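Long-range contacts in 4-alpha-glucanotransferase (Streptococcus agalactiae, PDB 6M6T), which is an amylomaltase, a glycan-binding enzyme of the TIM-barrel clan: residues S7-H12 with T39-W44; V432-Y437 with K484-E489. One frame throughout, in Å; residues are numbered along the deposited sequence.

Contact 1. Residues S7-H12 with T39-W44; sequences SGVLMH and TDQKFW
G8 and V9 run parallel to F43 and W44, with CA atoms 4.0 Å apart for G8–F43 and 5.2 Å for V9–W44. S7 O accepts two backbone bonds, from K42 N at 2.7 Å and F43 N at 3.1 Å, the donors arriving from opposite faces of its carbonyl plane. Two residues beyond S7, V9 N donates to F43 O (2.9 Å). Backbone bonding continues from V9 and M11 to Q45, and a side chain adds to it: W44, with CG anti to the backbone N (chi1 -173°), swings its indole so that NE1 reaches M11 O at 2.6 Å, in the carbonyl plane and on a lone pair. The bond ties M11 to strand 43-45 and helps set the turn of the ring, although M11 O lies 19° out of the ring plane. Q41 folds back toward S7; its NE2 bonds T39 O and T491 on helix 481-493. V9 and W44 face outward against F32 and L36 of helix 27-38. On the other sheet face, F43 meets Y292 edge-to-face, while K42 CG lies over the centre of one face of the F43 ring. Strand 6-10, helix 27-38 and strand 43-45 form a beta-alpha-beta unit, the first of this TIM barrel.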
ATOM      1  N   SER A   7       7.559 -18.406  -0.273  1.00 40.88           N
ATOM      2  CA  SER A   7       7.661 -17.422   0.792  1.00 35.81           C
ATOM      3  C   SER A   7       8.071 -16.089   0.184  1.00 37.78           C
ATOM      4  O   SER A   7       8.433 -15.991  -0.997  1.00 40.23           O
ATOM      5  CB  SER A   7       8.652 -17.841   1.881  1.00 37.43           C
ATOM      6  OG  SER A   7       9.899 -17.199   1.704  1.00 35.78           O
ATOM      7  N   GLY A   8       7.961 -15.052   1.006  1.00 37.94           N
ATOM      8  CA  GLY A   8       8.236 -13.708   0.535  1.00 33.83           C
ATOM      9  C   GLY A   8       8.488 -12.790   1.704  1.00 34.57           C
ATOM     10  O   GLY A   8       8.328 -13.159   2.869  1.00 35.33           O
ATOM     11  N   VAL A   9       8.886 -11.573   1.370  1.00 32.54           N
ATOM     12  CA  VAL A   9       9.294 -10.588   2.360  1.00 35.63           C
ATOM     13  C   VAL A   9       8.392  -9.369   2.216  1.00 35.41           C
ATOM     14  O   VAL A   9       8.015  -8.995   1.099  1.00 38.45           O
ATOM     15  CB  VAL A   9      10.800 -10.254   2.202  1.00 40.51           C
ATOM     16  CG1 VAL A   9      11.205  -8.980   2.917  1.00 33.84           C
ATOM     17  CG2 VAL A   9      11.639 -11.417   2.724  1.00 43.10           C
ATOM     18  N   LEU A  10       8.010  -8.781   3.354  1.00 36.60           N
ATOM     19  CA  LEU A  10       7.114  -7.622   3.400  1.00 44.04           C
ATOM     20  C   LEU A  10       7.932  -6.368   3.718  1.00 43.57           C
ATOM     21  O   LEU A  10       8.280  -6.097   4.877  1.00 42.75           O
ATOM     22  CB  LEU A  10       5.991  -7.825   4.413  1.00 37.87           C
ATOM     23  CG  LEU A  10       5.067  -6.618   4.556  1.00 41.36           C
ATOM     24  CD1 LEU A  10       4.042  -6.568   3.423  1.00 44.45           C
ATOM     25  CD2 LEU A  10       4.373  -6.636   5.885  1.00 41.32           C
ATOM     26  N   MET A  11       8.214  -5.590   2.678  1.00 44.43           N
ATOM     27  CA  MET A  11       8.986  -4.363   2.827  1.00 41.21           C
ATOM     28  C   MET A  11       8.550  -3.337   1.793  1.00 38.56           C
ATOM     29  O   MET A  11       8.682  -3.562   0.584  1.00 36.91           O
ATOM     30  CB  MET A  11      10.474  -4.607   2.672  1.00 43.23           C
ATOM     31  CG  MET A  11      11.245  -3.797   3.643  1.00 43.97           C
ATOM     32  SD  MET A  11      12.914  -3.548   3.096  1.00 64.59           S
ATOM     33  CE  MET A  11      13.389  -2.606   4.511  1.00 48.21           C
ATOM     34  N   HIS A  12       8.097  -2.191   2.259  1.00 34.54           N
ATOM     35  CA  HIS A  12       7.691  -1.169   1.323  1.00 41.68           C
ATOM     36  C   HIS A  12       8.913  -0.481   0.730  1.00 44.69           C
ATOM     37  O   HIS A  12       9.956  -0.342   1.381  1.00 43.37           O
ATOM     38  CB  HIS A  12       6.790  -0.144   2.007  1.00 41.65           C
ATOM     39  CG  HIS A  12       6.027   0.702   1.045  1.00 38.86           C
ATOM     40  ND1 HIS A  12       5.401   1.868   1.416  1.00 40.99           N
ATOM     41  CD2 HIS A  12       5.794   0.551  -0.281  1.00 41.46           C
ATOM     42  CE1 HIS A  12       4.803   2.397   0.361  1.00 41.74           C
ATOM     43  NE2 HIS A  12       5.030   1.619  -0.683  1.00 36.74           N
ATOM     44  N   THR A  39      18.208 -15.701  -1.116  1.00 49.29           N
ATOM     45  CA  THR A  39      17.544 -16.486  -0.081  1.00 46.78           C
ATOM     46  C   THR A  39      16.416 -17.360  -0.628  1.00 44.41           C
ATOM     47  O   THR A  39      15.670 -17.953   0.154  1.00 45.19           O
ATOM     48  CB  THR A  39      17.022 -15.543   1.003  1.00 47.01           C
ATOM     49  OG1 THR A  39      16.315 -14.458   0.385  1.00 51.83           O
ATOM     50  CG2 THR A  39      18.193 -14.948   1.792  1.00 49.10           C
ATOM     51  N   ASP A  40      16.286 -17.442  -1.954  1.00 44.20           N
ATOM     52  CA  ASP A  40      15.307 -18.288  -2.634  1.00 50.02           C
ATOM     53  C   ASP A  40      13.875 -17.910  -2.248  1.00 52.65           C
ATOM     54  O   ASP A  40      12.992 -18.763  -2.116  1.00 48.71           O
ATOM     55  CB  ASP A  40      15.596 -19.757  -2.366  1.00 51.28           C
ATOM     56  CG  ASP A  40      17.086 -20.063  -2.431  1.00 64.51           C
ATOM     57  OD1 ASP A  40      17.672 -20.010  -3.545  1.00 69.49           O
ATOM     58  OD2 ASP A  40      17.688 -20.300  -1.353  1.00 65.49           O
ATOM     59  N   GLN A  41      13.642 -16.601  -2.120  1.00 51.41           N
ATOM     60  CA  GLN A  41      12.307 -16.078  -1.909  1.00 40.56           C
ATOM     61  C   GLN A  41      11.523 -16.096  -3.213  1.00 34.95           C
ATOM     62  O   GLN A  41      12.072 -16.204  -4.307  1.00 38.68           O
ATOM     63  CB  GLN A  41      12.359 -14.659  -1.355  1.00 40.23           C
ATOM     64  CG  GLN A  41      13.012 -14.544  -0.002  1.00 42.94           C
ATOM     65  CD  GLN A  41      12.433 -15.504   1.021  1.00 42.85           C
ATOM     66  OE1 GLN A  41      11.384 -15.246   1.619  1.00 38.77           O
ATOM     67  NE2 GLN A  41      13.128 -16.614   1.241  1.00 40.99           N
ATOM     68  N   LYS A  42      10.211 -16.020  -3.083  1.00 40.62           N
ATOM     69  CA  LYS A  42       9.329 -15.922  -4.237  1.00 43.01           C
ATOM     70  C   LYS A  42       8.699 -14.548  -4.368  1.00 39.86           C
ATOM     71  O   LYS A  42       8.571 -14.040  -5.486  1.00 40.74           O
ATOM     72  CB  LYS A  42       8.225 -16.990  -4.164  1.00 37.92           C
ATOM     73  CG  LYS A  42       7.254 -16.952  -5.320  1.00 38.34           C
ATOM     74  CD  LYS A  42       7.547 -18.010  -6.349  1.00 42.84           C
ATOM     75  CE  LYS A  42       6.450 -18.073  -7.402  1.00 42.42           C
ATOM     76  NZ  LYS A  42       5.142 -18.197  -6.721  1.00 47.47           N
ATOM     77  N   PHE A  43       8.356 -13.911  -3.246  1.00 41.26           N
ATOM     78  CA  PHE A  43       7.513 -12.724  -3.280  1.00 41.10           C
ATOM     79  C   PHE A  43       8.164 -11.551  -2.569  1.00 38.68           C
ATOM     80  O   PHE A  43       8.840 -11.718  -1.548  1.00 40.06           O
ATOM     81  CB  PHE A  43       6.124 -13.006  -2.647  1.00 39.94           C
ATOM     82  CG  PHE A  43       5.330 -14.034  -3.392  1.00 37.68           C
ATOM     83  CD1 PHE A  43       4.971 -13.830  -4.715  1.00 42.17           C
ATOM     84  CD2 PHE A  43       4.973 -15.218  -2.785  1.00 38.43           C
ATOM     85  CE1 PHE A  43       4.255 -14.796  -5.415  1.00 43.96           C
ATOM     86  CE2 PHE A  43       4.259 -16.193  -3.481  1.00 40.40           C
ATOM     87  CZ  PHE A  43       3.909 -15.984  -4.793  1.00 39.72           C
ATOM     88  N   TRP A  44       7.938 -10.361  -3.134  1.00 39.90           N
ATOM     89  CA  TRP A  44       8.164  -9.068  -2.486  1.00 37.18           C
ATOM     90  C   TRP A  44       6.790  -8.429  -2.351  1.00 44.55           C
ATOM     91  O   TRP A  44       6.157  -8.109  -3.369  1.00 44.29           O
ATOM     92  CB  TRP A  44       9.103  -8.176  -3.317  1.00 37.09           C
ATOM     93  CG  TRP A  44       9.522  -6.905  -2.640  1.00 34.06           C
ATOM     94  CD1 TRP A  44       9.110  -6.464  -1.425  1.00 37.19           C
ATOM     95  CD2 TRP A  44      10.465  -5.923  -3.123  1.00 39.30           C
ATOM     96  NE1 TRP A  44       9.712  -5.260  -1.124  1.00 40.48           N
ATOM     97  CE2 TRP A  44      10.559  -4.916  -2.142  1.00 35.55           C
ATOM     98  CE3 TRP A  44      11.243  -5.804  -4.280  1.00 37.63           C
ATOM     99  CZ2 TRP A  44      11.384  -3.811  -2.281  1.00 32.98           C
ATOM    100  CZ3 TRP A  44      12.043  -4.687  -4.420  1.00 42.65           C
ATOM    101  CH2 TRP A  44      12.105  -3.705  -3.428  1.00 38.18           C
TER

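Contact 2. Residues V432-Y437 with K484-E489; sequences VLRTLY and KAFLKE
R434 meets two side chains of helix 481-493 with two different parts of its guanidinium group. F486 CE1 lies over one face of the group, 4.0 Å from NH1, while E489 approaches at its edge. The planes of guanidinium and phenyl ring stand 76° apart, so the ring turns its edge to the face of the guanidinium, and the two groups are not stacked flat. At the guanidinium edge, NH2 alone carries the salt bridge: it is 3.0 Å from E489 OE1 and 3.2 Å from OE2, with the carboxylate turned 68° out of the guanidinium plane. The carboxylate reaches it at the end of an extended chain, whereas the arginine chain is bent at chi2. A long, weak ion pair of NH1 with E426 gives the arginine a second acidic neighbour.

The same phenyl ring also serves the apolar side. Another atom of its edge, CE2, touches L433 CD1 at 4.2 Å, the two side chains meeting at about a right angle, and with CG anti to the backbone N the ring projects toward helix 428-438. Farther along, L487 CD1 rests 3.8 Å from Y437 OH, a contact of a methyl with the phenol tip. That hydroxyl is hydrogen-bonded to T446 on strand 443-447, which probably helps hold the ring beside the leucine.

The axes of segments 432-437 and 484-489 come within 11.3 Å and cross at -28°, so contact is made by large side chains, with buried apolar groups inward and the charged pair on the partly exposed side. Helices 428-438 and 481-493, coming before and after strand 443-447, run side by side in the same general direction, as neighbouring helices do in the outer layer of a TIM barrel.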
ATOM      1  N   VAL A 432       9.268 -17.372  16.352  1.00 46.11           N
ATOM      2  CA  VAL A 432       7.971 -17.200  15.710  1.00 45.41           C
ATOM      3  C   VAL A 432       8.081 -17.516  14.230  1.00 44.08           C
ATOM      4  O   VAL A 432       7.205 -18.177  13.662  1.00 44.90           O
ATOM      5  CB  VAL A 432       7.424 -15.778  15.957  1.00 50.56           C
ATOM      6  CG1 VAL A 432       6.141 -15.530  15.138  1.00 42.57           C
ATOM      7  CG2 VAL A 432       7.154 -15.560  17.435  1.00 51.19           C
ATOM      8  N   LEU A 433       9.172 -17.086  13.591  1.00 40.84           N
ATOM      9  CA  LEU A 433       9.294 -17.265  12.154  1.00 40.74           C
ATOM     10  C   LEU A 433       9.546 -18.723  11.780  1.00 47.86           C
ATOM     11  O   LEU A 433       9.076 -19.185  10.722  1.00 45.36           O
ATOM     12  CB  LEU A 433      10.401 -16.361  11.637  1.00 45.44           C
ATOM     13  CG  LEU A 433       9.996 -14.906  11.464  1.00 42.85           C
ATOM     14  CD1 LEU A 433      11.227 -14.037  11.390  1.00 47.98           C
ATOM     15  CD2 LEU A 433       9.203 -14.789  10.190  1.00 40.93           C
ATOM     16  N   ARG A 434      10.263 -19.474  12.627  1.00 50.17           N
ATOM     17  CA  ARG A 434      10.350 -20.916  12.402  1.00 50.83           C
ATOM     18  C   ARG A 434       8.955 -21.525  12.371  1.00 46.38           C
ATOM     19  O   ARG A 434       8.588 -22.237  11.419  1.00 48.46           O
ATOM     20  CB  ARG A 434      11.217 -21.586  13.477  1.00 48.05           C
ATOM     21  CG  ARG A 434      12.716 -21.398  13.264  1.00 49.87           C
ATOM     22  CD  ARG A 434      13.463 -22.734  13.341  1.00 59.09           C
ATOM     23  NE  ARG A 434      14.768 -22.671  12.682  1.00 58.89           N
ATOM     24  CZ  ARG A 434      15.785 -21.951  13.130  1.00 49.31           C
ATOM     25  NH1 ARG A 434      15.654 -21.252  14.245  1.00 47.78           N
ATOM     26  NH2 ARG A 434      16.934 -21.943  12.473  1.00 53.53           N
ATOM     27  N   THR A 435       8.132 -21.196  13.376  1.00 41.54           N
ATOM     28  CA  THR A 435       6.782 -21.760  13.396  1.00 39.98           C
ATOM     29  C   THR A 435       5.970 -21.319  12.179  1.00 43.95           C
ATOM     30  O   THR A 435       5.379 -22.157  11.487  1.00 47.09           O
ATOM     31  CB  THR A 435       6.048 -21.405  14.680  1.00 40.99           C
ATOM     32  OG1 THR A 435       6.874 -21.723  15.803  1.00 45.93           O
ATOM     33  CG2 THR A 435       4.788 -22.228  14.770  1.00 37.98           C
ATOM     34  N   LEU A 436       5.929 -20.009  11.900  1.00 44.11           N
ATOM     35  CA  LEU A 436       5.220 -19.493  10.724  1.00 36.65           C
ATOM     36  C   LEU A 436       5.573 -20.268   9.464  1.00 38.61           C
ATOM     37  O   LEU A 436       4.701 -20.596   8.655  1.00 38.08           O
ATOM     38  CB  LEU A 436       5.543 -18.009  10.516  1.00 37.31           C
ATOM     39  CG  LEU A 436       5.089 -17.322   9.213  1.00 34.73           C
ATOM     40  CD1 LEU A 436       3.608 -17.380   9.029  1.00 35.75           C
ATOM     41  CD2 LEU A 436       5.505 -15.890   9.206  1.00 35.29           C
ATOM     42  N   TYR A 437       6.862 -20.529   9.250  1.00 41.23           N
ATOM     43  CA  TYR A 437       7.239 -21.211   8.024  1.00 39.70           C
ATOM     44  C   TYR A 437       6.891 -22.684   8.075  1.00 42.12           C
ATOM     45  O   TYR A 437       6.774 -23.318   7.021  1.00 39.42           O
ATOM     46  CB  TYR A 437       8.731 -21.012   7.751  1.00 45.16           C
ATOM     47  CG  TYR A 437       8.998 -19.744   6.990  1.00 38.26           C
ATOM     48  CD1 TYR A 437       8.325 -18.577   7.313  1.00 39.57           C
ATOM     49  CD2 TYR A 437       9.894 -19.715   5.937  1.00 43.31           C
ATOM     50  CE1 TYR A 437       8.551 -17.415   6.625  1.00 43.05           C
ATOM     51  CE2 TYR A 437      10.124 -18.546   5.229  1.00 43.50           C
ATOM     52  CZ  TYR A 437       9.446 -17.402   5.583  1.00 37.98           C
ATOM     53  OH  TYR A 437       9.641 -16.242   4.892  1.00 38.12           O
ATOM     54  N   LYS A 484      20.542 -13.068   6.524  1.00 48.31           N
ATOM     55  CA  LYS A 484      20.232 -13.672   5.233  1.00 45.34           C
ATOM     56  C   LYS A 484      20.319 -15.186   5.308  1.00 46.91           C
ATOM     57  O   LYS A 484      19.488 -15.893   4.727  1.00 47.06           O
ATOM     58  CB  LYS A 484      21.171 -13.127   4.150  1.00 44.74           C
ATOM     59  CG  LYS A 484      20.936 -11.655   3.825  1.00 55.71           C
ATOM     60  CD  LYS A 484      22.207 -10.903   3.398  1.00 59.08           C
ATOM     61  CE  LYS A 484      22.362 -10.885   1.892  1.00 55.60           C
ATOM     62  NZ  LYS A 484      22.919 -12.185   1.463  1.00 69.51           N
ATOM     63  N   ALA A 485      21.326 -15.704   6.021  1.00 53.01           N
ATOM     64  CA  ALA A 485      21.485 -17.149   6.148  1.00 52.34           C
ATOM     65  C   ALA A 485      20.328 -17.760   6.928  1.00 47.34           C
ATOM     66  O   ALA A 485      19.852 -18.851   6.598  1.00 39.80           O
ATOM     67  CB  ALA A 485      22.817 -17.462   6.825  1.00 51.39           C
ATOM     68  N   PHE A 486      19.855 -17.045   7.950  1.00 47.63           N
ATOM     69  CA  PHE A 486      18.693 -17.489   8.703  1.00 44.70           C
ATOM     70  C   PHE A 486      17.469 -17.608   7.805  1.00 48.57           C
ATOM     71  O   PHE A 486      16.725 -18.605   7.865  1.00 45.90           O
ATOM     72  CB  PHE A 486      18.408 -16.519   9.846  1.00 43.84           C
ATOM     73  CG  PHE A 486      17.087 -16.759  10.491  1.00 52.73           C
ATOM     74  CD1 PHE A 486      16.832 -17.956  11.137  1.00 51.99           C
ATOM     75  CD2 PHE A 486      16.079 -15.825  10.407  1.00 50.53           C
ATOM     76  CE1 PHE A 486      15.607 -18.200  11.716  1.00 56.29           C
ATOM     77  CE2 PHE A 486      14.852 -16.069  10.986  1.00 53.01           C
ATOM     78  CZ  PHE A 486      14.611 -17.258  11.634  1.00 49.47           C
ATOM     79  N   LEU A 487      17.218 -16.576   6.993  1.00 45.79           N
ATOM     80  CA  LEU A 487      16.050 -16.625   6.116  1.00 43.85           C
ATOM     81  C   LEU A 487      16.186 -17.763   5.108  1.00 42.46           C
ATOM     82  O   LEU A 487      15.244 -18.536   4.902  1.00 44.89           O
ATOM     83  CB  LEU A 487      15.829 -15.277   5.410  1.00 46.69           C
ATOM     84  CG  LEU A 487      14.642 -15.162   4.431  1.00 43.35           C
ATOM     85  CD1 LEU A 487      13.342 -15.603   5.076  1.00 39.86           C
ATOM     86  CD2 LEU A 487      14.496 -13.773   3.834  1.00 41.25           C
ATOM     87  N   LYS A 488      17.359 -17.898   4.483  1.00 44.29           N
ATOM     88  CA  LYS A 488      17.537 -19.012   3.553  1.00 46.16           C
ATOM     89  C   LYS A 488      17.301 -20.343   4.249  1.00 42.76           C
ATOM     90  O   LYS A 488      16.700 -21.254   3.669  1.00 43.73           O
ATOM     91  CB  LYS A 488      18.928 -19.003   2.911  1.00 42.97           C
ATOM     92  CG  LYS A 488      19.054 -20.070   1.824  1.00 44.10           C
ATOM     93  CD  LYS A 488      20.448 -20.171   1.276  1.00 52.80           C
ATOM     94  CE  LYS A 488      20.445 -20.165  -0.252  1.00 61.96           C
ATOM     95  NZ  LYS A 488      21.694 -19.543  -0.833  1.00 74.40           N
ATOM     96  N   GLU A 489      17.752 -20.467   5.501  1.00 41.65           N
ATOM     97  CA  GLU A 489      17.606 -21.732   6.214  1.00 45.58           C
ATOM     98  C   GLU A 489      16.137 -22.073   6.426  1.00 45.20           C
ATOM     99  O   GLU A 489      15.697 -23.167   6.068  1.00 44.96           O
ATOM    100  CB  GLU A 489      18.347 -21.696   7.553  1.00 39.19           C
ATOM    101  CG  GLU A 489      18.167 -22.953   8.383  1.00 40.14           C
ATOM    102  CD  GLU A 489      18.598 -22.752   9.817  1.00 52.64           C
ATOM    103  OE1 GLU A 489      18.527 -23.712  10.629  1.00 55.61           O
ATOM    104  OE2 GLU A 489      19.016 -21.618  10.128  1.00 51.58           O
TER

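Contact 1 joins two barrel strands and contact 2 two helices outside them; their centres lie 12 Å apart. Helix 481-493 lies against both: L487, a residue of contact 2, meets Q41 of contact 1, with Q41 NE2 3.8 Å from L487 CG. A close approach of 3.3 Å between S7 OG and Y437 OH brings the first strand against helix 428-438. Strand 443-447 fills the place beside strand 6-10, so the two contacts meet where the barrel closes between its last and first strands. Neither supplies a residue of the glycan pockets. Two pocket residues, D296 and E343, directly follow strands 292-295 and 340-342, at the C-terminal ends of the parallel strands.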